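PDB 6TCV: endo-beta-N-acetylglucosaminidase F1 from Bacteroides thetaiotaomicron VPI-5482, which hydrolyses high-mannose N-glycans, most likely by cutting between the two N-acetylglucosamines of their core. Local coordinates for residues K163-F174 with K193-F202; K367-N378 with G396-P406. The protein carries 2 engineered substitutions. All coordinates share one frame; numbering follows the deposited sequence.

Contact 1. Residues K163-F174 with K193-F202; sequences KGEGVMQGYLFF and KLLWDVVVLF. With NAG (2-acetamido-2-deoxy-beta-D-glucopyranose), chain B.
Strands 169-174 and 198-202 are neighbouring parallel strands of a barrel sheet, with Tyr171 beside Val198 and Phe173 beside Val200. Five backbone hydrogen bonds tie them, from Val198 N with Gly170 O to Phe202 N with Phe174 O. Just before the second strand, Asp197 binds the first segment through both carboxylate oxygens. Asp197 OD1 takes the ammonium of Lys163 in a salt bridge (NZ to OD1 2.8 Å) and the backbone N of Gly170 from the other face of the carboxylate. Asp197 OD2 takes NE2 of Gln169 at 3.0 Å in a nearly straight bond (172°), with the two planes close to perpendicular. A water joins Asp197 OD2 to Lys163 N. The Lys163 chain bends at chi3 and chi4 (-76° and -65°), which turns Lys163 NZ back to Leu194 O, 2.9 Å away in the carbonyl plane. Leu195 O is the longer partner, 3.2 Å from Lys163 NZ, which lies well above that carbonyl's plane. With Ala161 O, NZ has four acceptors around three N-H groups, so one must be shared. This pairing probably favours the ionised form of the buried acid.

Leu172 lies over one face of the Trp196 indole. Leu172 CD2 sits 3.6 Å from the centroid of the Trp196 five-membered ring, almost on the normal, and Leu172 CB is 3.6 Å from Trp196 CE3. Leu195 CD2 covers the opposite face. On the side of Tyr171, Val200 CG2 touches CE1 of that ring at 3.5 Å, while the phenol OH bonds Thr326. Val200 CG2 lies over one face of Phe173 and C8 of the N-acetylglucosamine over the other. Phe202 CZ comes within 3.3 Å of the sugar's O7. Aromatic residues at the C-terminal ends of parallel strands, facing a sugar, are typical of a glycosidase TIM barrel.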
loop_
_atom_site.group_PDB
_atom_site.type_symbol
_atom_site.label_atom_id
_atom_site.label_comp_id
_atom_site.label_asym_id
_atom_site.label_seq_id
_atom_site.Cartn_x
_atom_site.Cartn_y
_atom_site.Cartn_z
ATOM N N LYS A 163 -0.271 -8.555 13.065
ATOM C CA LYS A 163 -0.186 -8.399 14.509
ATOM C C LYS A 163 -1.545 -8.232 15.163
ATOM O O LYS A 163 -1.622 -7.876 16.343
ATOM C CB LYS A 163 0.805 -7.257 14.853
ATOM C CG LYS A 163 2.219 -7.565 14.395
ATOM C CD LYS A 163 3.178 -6.427 14.513
ATOM C CE LYS A 163 3.017 -5.355 13.436
ATOM N NZ LYS A 163 3.308 -5.827 12.077
ATOM N N GLY A 164 -2.646 -8.422 14.448
ATOM C CA GLY A 164 -3.925 -8.391 15.139
ATOM C C GLY A 164 -4.811 -7.302 14.577
ATOM O O GLY A 164 -4.404 -6.482 13.767
ATOM N N GLU A 165 -6.053 -7.375 14.950
ATOM C CA GLU A 165 -7.066 -6.402 14.598
ATOM C C GLU A 165 -6.923 -5.092 15.395
ATOM O O GLU A 165 -6.674 -5.123 16.606
ATOM C CB GLU A 165 -8.476 -6.969 14.785
ATOM C CG GLU A 165 -8.822 -8.033 13.728
ATOM C CD GLU A 165 -8.682 -7.492 12.317
ATOM O OE1 GLU A 165 -9.451 -6.575 11.968
ATOM O OE2 GLU A 165 -7.785 -7.936 11.562
ATOM N N GLY A 166 -6.931 -3.978 14.708
ATOM C CA GLY A 166 -6.942 -2.662 15.314
ATOM C C GLY A 166 -5.611 -2.129 15.796
ATOM O O GLY A 166 -5.624 -1.284 16.699
ATOM N N VAL A 167 -4.515 -2.838 15.545
ATOM C CA VAL A 167 -3.192 -2.358 15.911
ATOM C C VAL A 167 -2.627 -1.369 14.895
ATOM O O VAL A 167 -2.944 -1.372 13.706
ATOM C CB VAL A 167 -2.261 -3.542 16.160
ATOM C CG1 VAL A 167 -2.825 -4.375 17.370
ATOM C CG2 VAL A 167 -2.045 -4.328 14.954
ATOM N N MET A 168 -1.664 -0.580 15.322
ATOM C CA MET A 168 -0.886 0.238 14.409
ATOM C C MET A 168 -0.013 -0.684 13.550
ATOM O O MET A 168 0.362 -1.793 13.970
ATOM C CB MET A 168 0.025 1.194 15.190
ATOM C CG MET A 168 -0.768 2.281 15.914
ATOM S SD MET A 168 0.235 3.687 16.373
ATOM C CE MET A 168 0.474 4.426 14.746
ATOM N N GLN A 169 0.309 -0.225 12.341
ATOM C CA GLN A 169 1.091 -0.989 11.366
ATOM C C GLN A 169 2.301 -0.174 10.939
ATOM O O GLN A 169 2.299 1.064 10.978
ATOM C CB GLN A 169 0.246 -1.370 10.175
ATOM C CG GLN A 169 -0.882 -2.327 10.581
ATOM C CD GLN A 169 -1.767 -2.644 9.428
ATOM O OE1 GLN A 169 -2.753 -1.939 9.140
ATOM N NE2 GLN A 169 -1.430 -3.686 8.714
ATOM N N GLY A 170 3.344 -0.879 10.499
ATOM C CA GLY A 170 4.578 -0.257 10.076
ATOM C C GLY A 170 4.717 -0.095 8.566
ATOM O O GLY A 170 4.286 -0.948 7.793
ATOM N N TYR A 171 5.352 0.995 8.155
ATOM C CA TYR A 171 5.570 1.373 6.747
ATOM C C TYR A 171 7.021 1.794 6.599
ATOM O O TYR A 171 7.425 2.810 7.177
ATOM C CB TYR A 171 4.610 2.512 6.422
ATOM C CG TYR A 171 4.507 2.893 4.954
ATOM C CD1 TYR A 171 5.494 3.605 4.309
ATOM C CD2 TYR A 171 3.381 2.563 4.235
ATOM C CE1 TYR A 171 5.381 3.953 2.957
ATOM C CE2 TYR A 171 3.258 2.937 2.878
ATOM C CZ TYR A 171 4.264 3.604 2.285
ATOM O OH TYR A 171 4.178 3.999 0.949
ATOM N N LEU A 172 7.817 1.040 5.833
ATOM C CA LEU A 172 9.260 1.221 5.806
ATOM C C LEU A 172 9.769 1.432 4.386
ATOM O O LEU A 172 9.577 0.573 3.532
ATOM C CB LEU A 172 9.936 -0.035 6.398
ATOM C CG LEU A 172 11.446 0.061 6.559
ATOM C CD1 LEU A 172 11.801 1.151 7.541
ATOM C CD2 LEU A 172 11.979 -1.296 7.052
ATOM N N PHE A 173 10.528 2.486 4.175
ATOM C CA PHE A 173 11.216 2.702 2.903
ATOM C C PHE A 173 12.643 2.208 2.974
ATOM O O PHE A 173 13.376 2.576 3.887
ATOM C CB PHE A 173 11.320 4.189 2.559
ATOM C CG PHE A 173 10.050 4.920 2.263
ATOM C CD1 PHE A 173 9.275 5.452 3.284
ATOM C CD2 PHE A 173 9.693 5.230 0.934
ATOM C CE1 PHE A 173 8.179 6.254 3.008
ATOM C CE2 PHE A 173 8.547 5.985 0.679
ATOM C CZ PHE A 173 7.789 6.485 1.728
ATOM N N PHE A 174 13.062 1.412 1.983
ATOM C CA PHE A 174 14.472 1.084 1.783
ATOM C C PHE A 174 15.055 1.902 0.645
ATOM O O PHE A 174 14.478 1.959 -0.452
ATOM C CB PHE A 174 14.643 -0.378 1.392
ATOM C CG PHE A 174 14.464 -1.302 2.519
ATOM C CD1 PHE A 174 15.475 -1.546 3.391
ATOM C CD2 PHE A 174 13.217 -1.875 2.772
ATOM C CE1 PHE A 174 15.280 -2.396 4.505
ATOM C CE2 PHE A 174 13.039 -2.720 3.901
ATOM C CZ PHE A 174 14.050 -2.960 4.725
ATOM N N LYS A 193 6.603 -11.857 15.579
ATOM C CA LYS A 193 5.946 -11.142 14.488
ATOM C C LYS A 193 6.886 -10.174 13.797
ATOM O O LYS A 193 7.679 -9.497 14.443
ATOM C CB LYS A 193 4.714 -10.378 15.022
ATOM C CG LYS A 193 3.581 -11.326 15.412
ATOM C CD LYS A 193 2.937 -11.987 14.223
ATOM C CE LYS A 193 1.745 -12.847 14.620
ATOM N NZ LYS A 193 1.096 -13.390 13.434
ATOM N N LEU A 194 6.739 -10.026 12.494
ATOM C CA LEU A 194 7.521 -9.019 11.757
ATOM C C LEU A 194 6.917 -7.639 12.015
ATOM O O LEU A 194 5.686 -7.441 11.986
ATOM C CB LEU A 194 7.456 -9.272 10.249
ATOM C CG LEU A 194 8.217 -10.520 9.819
ATOM C CD1 LEU A 194 7.863 -10.879 8.364
ATOM C CD2 LEU A 194 9.691 -10.350 9.959
ATOM N N LEU A 195 7.776 -6.670 12.282
ATOM C CA LEU A 195 7.341 -5.313 12.602
ATOM C C LEU A 195 6.740 -4.597 11.410
ATOM O O LEU A 195 5.740 -3.880 11.578
ATOM C CB LEU A 195 8.539 -4.511 13.128
ATOM C CG LEU A 195 8.279 -3.083 13.553
ATOM C CD1 LEU A 195 7.317 -3.035 14.703
ATOM C CD2 LEU A 195 9.583 -2.397 13.893
ATOM N N TRP A 196 7.351 -4.696 10.229
ATOM C CA TRP A 196 7.039 -3.797 9.108
ATOM C C TRP A 196 6.059 -4.454 8.148
ATOM O O TRP A 196 6.408 -5.246 7.278
ATOM C CB TRP A 196 8.302 -3.370 8.374
ATOM C CG TRP A 196 9.266 -2.649 9.242
ATOM C CD1 TRP A 196 10.428 -3.153 9.756
ATOM C CD2 TRP A 196 9.163 -1.300 9.744
ATOM N NE1 TRP A 196 11.050 -2.196 10.535
ATOM C CE2 TRP A 196 10.301 -1.052 10.536
ATOM C CE3 TRP A 196 8.242 -0.260 9.582
ATOM C CZ2 TRP A 196 10.522 0.147 11.161
ATOM C CZ3 TRP A 196 8.490 0.946 10.184
ATOM C CH2 TRP A 196 9.605 1.138 10.965
ATOM N N ASP A 197 4.789 -4.069 8.275
ATOM C CA ASP A 197 3.695 -4.617 7.466
ATOM C C ASP A 197 3.860 -4.284 5.989
ATOM O O ASP A 197 3.447 -5.065 5.131
ATOM C CB ASP A 197 2.357 -4.010 7.935
ATOM C CG ASP A 197 2.046 -4.313 9.377
ATOM O OD1 ASP A 197 2.720 -3.775 10.269
ATOM O OD2 ASP A 197 1.079 -5.099 9.607
ATOM N N VAL A 198 4.382 -3.087 5.691
ATOM C CA VAL A 198 4.516 -2.570 4.324
ATOM C C VAL A 198 5.918 -2.025 4.133
ATOM O O VAL A 198 6.416 -1.305 5.004
ATOM C CB VAL A 198 3.474 -1.463 4.067
ATOM C CG1 VAL A 198 3.673 -0.848 2.696
ATOM C CG2 VAL A 198 2.061 -1.995 4.264
ATOM N N VAL A 199 6.559 -2.393 3.025
ATOM C CA VAL A 199 7.875 -1.868 2.674
ATOM C C VAL A 199 7.865 -1.312 1.269
ATOM O O VAL A 199 7.081 -1.764 0.436
ATOM C CB VAL A 199 8.974 -2.924 2.854
ATOM C CG1 VAL A 199 8.961 -3.544 4.262
ATOM C CG2 VAL A 199 8.914 -3.980 1.798
ATOM N N VAL A 200 8.662 -0.279 1.055
ATOM C CA VAL A 200 8.766 0.411 -0.222
ATOM C C VAL A 200 10.166 0.276 -0.784
ATOM O O VAL A 200 11.165 0.547 -0.095
ATOM C CB VAL A 200 8.390 1.886 -0.075
ATOM C CG1 VAL A 200 8.494 2.613 -1.411
ATOM C CG2 VAL A 200 7.007 2.049 0.492
ATOM N N LEU A 201 10.243 -0.077 -2.068
ATOM C CA LEU A 201 11.494 -0.066 -2.819
ATOM C C LEU A 201 11.714 1.335 -3.350
ATOM O O LEU A 201 11.107 1.731 -4.359
ATOM C CB LEU A 201 11.430 -1.086 -3.943
ATOM C CG LEU A 201 10.927 -2.464 -3.525
ATOM C CD1 LEU A 201 10.856 -3.381 -4.761
ATOM C CD2 LEU A 201 11.746 -3.093 -2.408
ATOM N N PHE A 202 12.542 2.115 -2.651
ATOM C CA PHE A 202 12.706 3.547 -2.951
ATOM C C PHE A 202 14.001 3.696 -3.744
ATOM O O PHE A 202 15.096 3.503 -3.213
ATOM C CB PHE A 202 12.750 4.329 -1.639
ATOM C CG PHE A 202 12.688 5.834 -1.824
ATOM C CD1 PHE A 202 11.454 6.451 -1.984
ATOM C CD2 PHE A 202 13.822 6.611 -1.741
ATOM C CE1 PHE A 202 11.394 7.818 -2.118
ATOM C CE2 PHE A 202 13.779 7.975 -1.869
ATOM C CZ PHE A 202 12.564 8.582 -2.032
HETATM C C1 NAG B . 12.985 13.277 1.295
HETATM C C2 NAG B . 12.777 12.132 0.321
HETATM C C3 NAG B . 14.072 11.511 -0.205
HETATM C C4 NAG B . 15.269 12.067 0.541
HETATM C C5 NAG B . 14.965 12.029 2.026
HETATM C C6 NAG B . 16.141 12.413 2.914
HETATM C C7 NAG B . 10.846 10.605 0.313
HETATM C C8 NAG B . 10.053 9.608 1.137
HETATM N N2 NAG B . 11.914 11.124 0.912
HETATM O O3 NAG B . 14.203 11.791 -1.602
HETATM O O4 NAG B . 16.391 11.212 0.264
HETATM O O5 NAG B . 13.908 12.958 2.342
HETATM O O6 NAG B . 15.744 12.476 4.246
HETATM O O7 NAG B . 10.521 10.934 -0.834
HETATM O O HOH W 1 -0.277 -6.035 11.837
#

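Contact 2. Residues K367-N378 with G396-P406. With NAG (2-acetamido-2-deoxy-beta-D-glucopyranose), chain B; MAN (alpha-D-mannopyranose), chain C; MAN (alpha-D-mannopyranose), chain D.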
loop_
_atom_site.group_PDB
_atom_site.type_symbol
_atom_site.label_atom_id
_atom_site.label_comp_id
_atom_site.label_asym_id
_atom_site.label_seq_id
_atom_site.Cartn_x
_atom_site.Cartn_y
_atom_site.Cartn_z
ATOM N N LYS A 367 -7.700 9.074 10.524
ATOM C CA LYS A 367 -6.304 8.904 10.889
ATOM C C LYS A 367 -5.847 7.451 10.822
ATOM O O LYS A 367 -4.638 7.213 10.855
ATOM C CB LYS A 367 -6.019 9.562 12.234
ATOM C CG LYS A 367 -5.857 11.092 12.105
ATOM C CD LYS A 367 -5.711 11.736 13.480
ATOM C CE LYS A 367 -7.066 11.881 14.149
ATOM N NZ LYS A 367 -6.937 12.431 15.523
ATOM N N LYS A 368 -6.760 6.490 10.719
ATOM C CA LYS A 368 -6.328 5.112 10.485
ATOM C C LYS A 368 -5.556 4.952 9.189
ATOM O O LYS A 368 -4.758 3.995 9.079
ATOM C CB LYS A 368 -7.542 4.172 10.546
ATOM C CG LYS A 368 -8.173 4.049 11.920
ATOM C CD LYS A 368 -7.225 3.366 12.899
ATOM C CE LYS A 368 -7.925 3.028 14.199
ATOM N NZ LYS A 368 -8.437 4.294 14.794
ATOM N N GLN A 369 -5.746 5.831 8.206
ATOM C CA GLN A 369 -4.990 5.787 6.951
ATOM C C GLN A 369 -3.730 6.618 7.016
ATOM O O GLN A 369 -3.040 6.762 5.983
ATOM C CB GLN A 369 -5.860 6.247 5.787
ATOM C CG GLN A 369 -6.949 5.267 5.386
ATOM C CD GLN A 369 -8.190 5.382 6.239
ATOM O OE1 GLN A 369 -8.803 6.444 6.262
ATOM N NE2 GLN A 369 -8.612 4.288 6.849
ATOM N N CYS A 370 -3.372 7.141 8.184
ATOM C CA CYS A 370 -2.307 8.125 8.320
ATOM C C CYS A 370 -1.188 7.678 9.248
ATOM O O CYS A 370 -1.412 6.987 10.234
ATOM C CB CYS A 370 -2.860 9.428 8.925
ATOM S SG CYS A 370 -4.091 10.269 7.908
ATOM N N SER A 371 0.032 8.107 8.916
ATOM C CA SER A 371 1.164 7.980 9.825
ATOM C C SER A 371 1.098 8.973 10.976
ATOM O O SER A 371 0.773 10.139 10.782
ATOM C CB SER A 371 2.467 8.192 9.043
ATOM O OG SER A 371 2.610 9.460 8.499
ATOM N N GLY A 372 1.455 8.517 12.166
ATOM C CA GLY A 372 1.581 9.376 13.343
ATOM C C GLY A 372 3.011 9.766 13.684
ATOM O O GLY A 372 3.241 10.639 14.528
ATOM N N ILE A 373 3.981 9.127 13.032
ATOM C CA ILE A 373 5.405 9.413 13.194
ATOM C C ILE A 373 6.061 8.988 11.892
ATOM O O ILE A 373 5.645 8.021 11.258
ATOM C CB ILE A 373 6.018 8.686 14.412
ATOM C CG1 ILE A 373 7.424 9.230 14.705
ATOM C CG2 ILE A 373 5.988 7.153 14.217
ATOM C CD1 ILE A 373 8.070 8.470 15.889
ATOM N N SER A 374 7.086 9.721 11.498
ATOM C CA SER A 374 7.976 9.403 10.383
ATOM C C SER A 374 9.403 9.563 10.863
ATOM O O SER A 374 9.884 10.686 11.068
ATOM C CB SER A 374 7.708 10.293 9.150
ATOM O OG SER A 374 6.359 9.982 8.679
ATOM N N MET A 375 10.146 8.458 10.806
ATOM C CA MET A 375 11.497 8.412 11.354
ATOM C C MET A 375 12.497 8.304 10.212
ATOM O O MET A 375 12.435 7.363 9.409
ATOM C CB MET A 375 11.643 7.190 12.265
ATOM C CG MET A 375 10.773 7.238 13.498
ATOM S SD MET A 375 10.826 5.738 14.555
ATOM C CE MET A 375 9.710 4.706 13.595
ATOM N N GLU A 376 13.424 9.262 10.147
ATOM C CA GLU A 376 14.507 9.261 9.144
ATOM C C GLU A 376 15.636 8.466 9.793
ATOM O O GLU A 376 16.316 8.959 10.716
ATOM C CB GLU A 376 14.930 10.687 8.805
ATOM C CG GLU A 376 15.217 10.933 7.324
ATOM C CD GLU A 376 16.386 10.155 6.766
ATOM O OE1 GLU A 376 16.961 9.303 7.492
ATOM O OE2 GLU A 376 16.755 10.390 5.600
ATOM N N PHE A 377 15.761 7.184 9.450
ATOM C CA PHE A 377 16.704 6.316 10.142
ATOM C C PHE A 377 18.148 6.539 9.721
ATOM O O PHE A 377 19.050 6.138 10.459
ATOM C CB PHE A 377 16.340 4.865 9.900
ATOM C CG PHE A 377 15.154 4.340 10.675
ATOM C CD1 PHE A 377 14.990 4.623 12.008
ATOM C CD2 PHE A 377 14.225 3.523 10.015
ATOM C CE1 PHE A 377 13.900 4.113 12.719
ATOM C CE2 PHE A 377 13.156 2.995 10.711
ATOM C CZ PHE A 377 12.985 3.300 12.045
ATOM N N ASN A 378 18.396 7.160 8.572
ATOM C CA ASN A 378 19.771 7.458 8.160
ATOM C C ASN A 378 20.267 8.772 8.757
ATOM O O ASN A 378 21.431 8.859 9.147
ATOM C CB ASN A 378 19.820 7.533 6.632
ATOM C CG ASN A 378 21.208 7.715 6.140
ATOM O OD1 ASN A 378 22.098 6.897 6.411
ATOM N ND2 ASN A 378 21.450 8.803 5.405
ATOM N N GLY A 396 -4.506 9.194 19.497
ATOM C CA GLY A 396 -4.891 10.033 18.376
ATOM C C GLY A 396 -5.552 9.314 17.223
ATOM O O GLY A 396 -6.048 9.964 16.303
ATOM N N GLY A 397 -5.616 7.990 17.286
ATOM C CA GLY A 397 -6.256 7.209 16.250
ATOM C C GLY A 397 -5.433 6.983 14.998
ATOM O O GLY A 397 -6.000 6.597 13.963
ATOM N N TYR A 398 -4.115 7.150 15.061
ATOM C CA TYR A 398 -3.272 6.915 13.895
ATOM C C TYR A 398 -3.125 5.436 13.582
ATOM O O TYR A 398 -3.018 4.592 14.471
ATOM C CB TYR A 398 -1.881 7.545 14.128
ATOM C CG TYR A 398 -1.938 9.054 14.141
ATOM C CD1 TYR A 398 -1.972 9.779 12.952
ATOM C CD2 TYR A 398 -2.036 9.787 15.317
ATOM C CE1 TYR A 398 -2.097 11.145 12.935
ATOM C CE2 TYR A 398 -2.198 11.173 15.307
ATOM C CZ TYR A 398 -2.226 11.845 14.125
ATOM O OH TYR A 398 -2.345 13.180 14.127
ATOM N N GLY A 399 -3.057 5.133 12.282
ATOM C CA GLY A 399 -2.942 3.757 11.841
ATOM C C GLY A 399 -1.529 3.270 11.582
ATOM O O GLY A 399 -1.300 2.047 11.554
ATOM N N TRP A 400 -0.566 4.172 11.371
ATOM C CA TRP A 400 0.750 3.813 10.815
ATOM C C TRP A 400 1.875 4.540 11.524
ATOM O O TRP A 400 1.718 5.695 11.956
ATOM C CB TRP A 400 0.794 4.141 9.276
ATOM C CG TRP A 400 -0.216 3.335 8.531
ATOM C CD1 TRP A 400 -1.527 3.610 8.329
ATOM C CD2 TRP A 400 -0.003 2.032 7.940
ATOM N NE1 TRP A 400 -2.159 2.556 7.691
ATOM C CE2 TRP A 400 -1.224 1.587 7.443
ATOM C CE3 TRP A 400 1.128 1.218 7.789
ATOM C CZ2 TRP A 400 -1.378 0.355 6.828
ATOM C CZ3 TRP A 400 0.966 0.005 7.159
ATOM C CH2 TRP A 400 -0.242 -0.404 6.694
ATOM N N PHE A 401 3.027 3.895 11.548
ATOM C CA PHE A 401 4.295 4.548 11.813
ATOM C C PHE A 401 5.212 4.299 10.623
ATOM O O PHE A 401 5.237 3.184 10.089
ATOM C CB PHE A 401 4.955 4.071 13.152
ATOM C CG PHE A 401 5.065 2.587 13.291
ATOM C CD1 PHE A 401 4.028 1.839 13.814
ATOM C CD2 PHE A 401 6.228 1.922 12.924
ATOM C CE1 PHE A 401 4.128 0.468 13.909
ATOM C CE2 PHE A 401 6.337 0.550 13.055
ATOM C CZ PHE A 401 5.290 -0.181 13.534
ATOM N N MET A 402 5.947 5.325 10.210
ATOM C CA MET A 402 6.786 5.262 9.005
ATOM C C MET A 402 8.244 5.374 9.408
ATOM O O MET A 402 8.593 6.127 10.331
ATOM C CB MET A 402 6.364 6.302 8.003
ATOM C CG MET A 402 7.159 6.321 6.699
ATOM S SD MET A 402 8.688 7.314 6.731
ATOM C CE MET A 402 8.066 8.796 5.888
ATOM N N GLY A 403 9.077 4.621 8.693
ATOM C CA GLY A 403 10.522 4.709 8.801
ATOM C C GLY A 403 11.139 4.748 7.419
ATOM O O GLY A 403 10.555 4.280 6.438
ATOM N N PHE A 404 12.294 5.392 7.333
ATOM C CA PHE A 404 13.012 5.645 6.073
ATOM C C PHE A 404 14.492 5.382 6.166
ATOM O O PHE A 404 15.161 5.954 7.037
ATOM C CB PHE A 404 12.712 7.076 5.628
ATOM C CG PHE A 404 13.320 7.470 4.310
ATOM C CD1 PHE A 404 14.613 8.012 4.271
ATOM C CD2 PHE A 404 12.663 7.296 3.106
ATOM C CE1 PHE A 404 15.195 8.348 3.083
ATOM C CE2 PHE A 404 13.259 7.621 1.917
ATOM C CZ PHE A 404 14.538 8.145 1.861
ATOM N N ALA A 405 15.023 4.551 5.278
ATOM C CA ALA A 405 16.448 4.353 5.007
ATOM C C ALA A 405 17.154 3.699 6.194
ATOM O O ALA A 405 18.248 4.144 6.544
ATOM C CB ALA A 405 17.106 5.656 4.575
ATOM N N PRO A 406 16.669 2.611 6.754
ATOM C CA PRO A 406 17.491 1.877 7.717
ATOM C C PRO A 406 18.636 1.193 6.987
ATOM O O PRO A 406 18.505 0.789 5.830
ATOM C CB PRO A 406 16.527 0.825 8.244
ATOM C CG PRO A 406 15.689 0.518 7.075
ATOM C CD PRO A 406 15.462 1.859 6.374
HETATM C C1 NAG B . 12.985 13.277 1.295
HETATM C C2 NAG B . 12.777 12.132 0.321
HETATM C C3 NAG B . 14.072 11.511 -0.205
HETATM C C4 NAG B . 15.269 12.067 0.541
HETATM C C5 NAG B . 14.965 12.029 2.026
HETATM C C6 NAG B . 16.141 12.413 2.914
HETATM C C7 NAG B . 10.846 10.605 0.313
HETATM C C8 NAG B . 10.053 9.608 1.137
HETATM N N2 NAG B . 11.914 11.124 0.912
HETATM O O3 NAG B . 14.203 11.791 -1.602
HETATM O O4 NAG B . 16.391 11.212 0.264
HETATM O O5 NAG B . 13.908 12.958 2.342
HETATM O O6 NAG B . 15.744 12.476 4.246
HETATM O O7 NAG B . 10.521 10.934 -0.834
HETATM C C1 MAN C . 21.900 10.313 0.368
HETATM C C2 MAN C . 23.171 9.671 -0.160
HETATM C C3 MAN C . 22.826 8.326 -0.803
HETATM C C4 MAN C . 22.095 7.475 0.235
HETATM C C5 MAN C . 20.859 8.171 0.805
HETATM C C6 MAN C . 20.199 7.441 1.971
HETATM O O2 MAN C . 24.083 9.377 0.904
HETATM O O3 MAN C . 23.984 7.664 -1.308
HETATM O O4 MAN C . 21.602 6.257 -0.325
HETATM O O5 MAN C . 21.248 9.469 1.305
HETATM O O6 MAN C . 18.993 8.089 2.370
HETATM C C1 MAN D . 25.079 10.346 1.153
HETATM C C2 MAN D . 26.154 9.658 1.967
HETATM C C3 MAN D . 25.542 9.130 3.255
HETATM C C4 MAN D . 24.918 10.292 4.008
HETATM C C5 MAN D . 23.940 11.062 3.126
HETATM C C6 MAN D . 23.537 12.360 3.770
HETATM O O2 MAN D . 27.153 10.639 2.308
HETATM O O3 MAN D . 26.555 8.513 4.031
HETATM O O4 MAN D . 24.215 9.790 5.144
HETATM O O5 MAN D . 24.540 11.430 1.872
HETATM O O6 MAN D . 22.584 13.095 2.997
HETATM O O HOH W 2 -8.683 7.168 13.603
HETATM O O HOH W 3 19.955 3.739 8.925
HETATM O O HOH W 4 21.087 4.217 6.750
#
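Tyr398 fits between Lys367 and Gly372 where strands 371-376 and 400-404 begin to pair. Its CG lies anti to the carbonyl carbon (chi1 -69°), which places the ring between them. Tyr398 CB lies 4.0 Å from Cys370 O, which is also in plane at the ring edge. Tyr398 CG meets Gly372 CA at 3.6 Å, and this CA-H rests over one ring face, near CD2 too. CD1 and CE1 approach Ser371 O. Tyr398 CZ meets Lys367 CD at 3.5 Å over the opposite face, with CE1, CE2 and OH near the same methylene. The lysine is modelled in two conformers; in this one NZ bonds Gly396 O. Were Tyr398 replaced by an alanine, the Lys367 methylenes and Gly372 CA would probably lose the ring between them, leaving the lysine freer to turn.

Beyond it a beta bulge shifts the register by one: Gly372 N bonds Trp400 O, whereas Met402 N bonds Ile373 O. Ile373 CG2 packs on Phe401 CB at 3.4 Å.

At the far end Glu376 and Phe404 run side by side, their planes 64° apart. In one of two conformers Glu376 OE2 accepts a hydrogen bond from O6 of the N-acetylglucosamine at 2.7 Å, and Phe404 CE1 lies 3.8 Å from its C5. Asn378 ND2 donates to O4 of the chain D mannose at 2.9 Å. Acceptor, donor and aromatic carbon suit a sugar's hydroxyls and C-H surface.

In the fold
Contact 1 closes before contact 2 opens along the chain, yet their centres lie about 10 Å apart in one sheet. Strand 400-404 pairs with strand 169-175, so the two contacts meet edge to edge. Tyr171 O with Gly403 N and Phe173 N with Gly403 O are probable hydrogen bonds at this seam. An early and a late part of the barrel chain are thereby joined, which closes the ring of parallel strands. Contact 2 also belongs to a beta-alpha-beta unit through helix 387-396. Both contacts reach the same N-acetylglucosamine. Phe202 and Phe404 meet edge-to-face, so the two places form one wall beside the bound glycan.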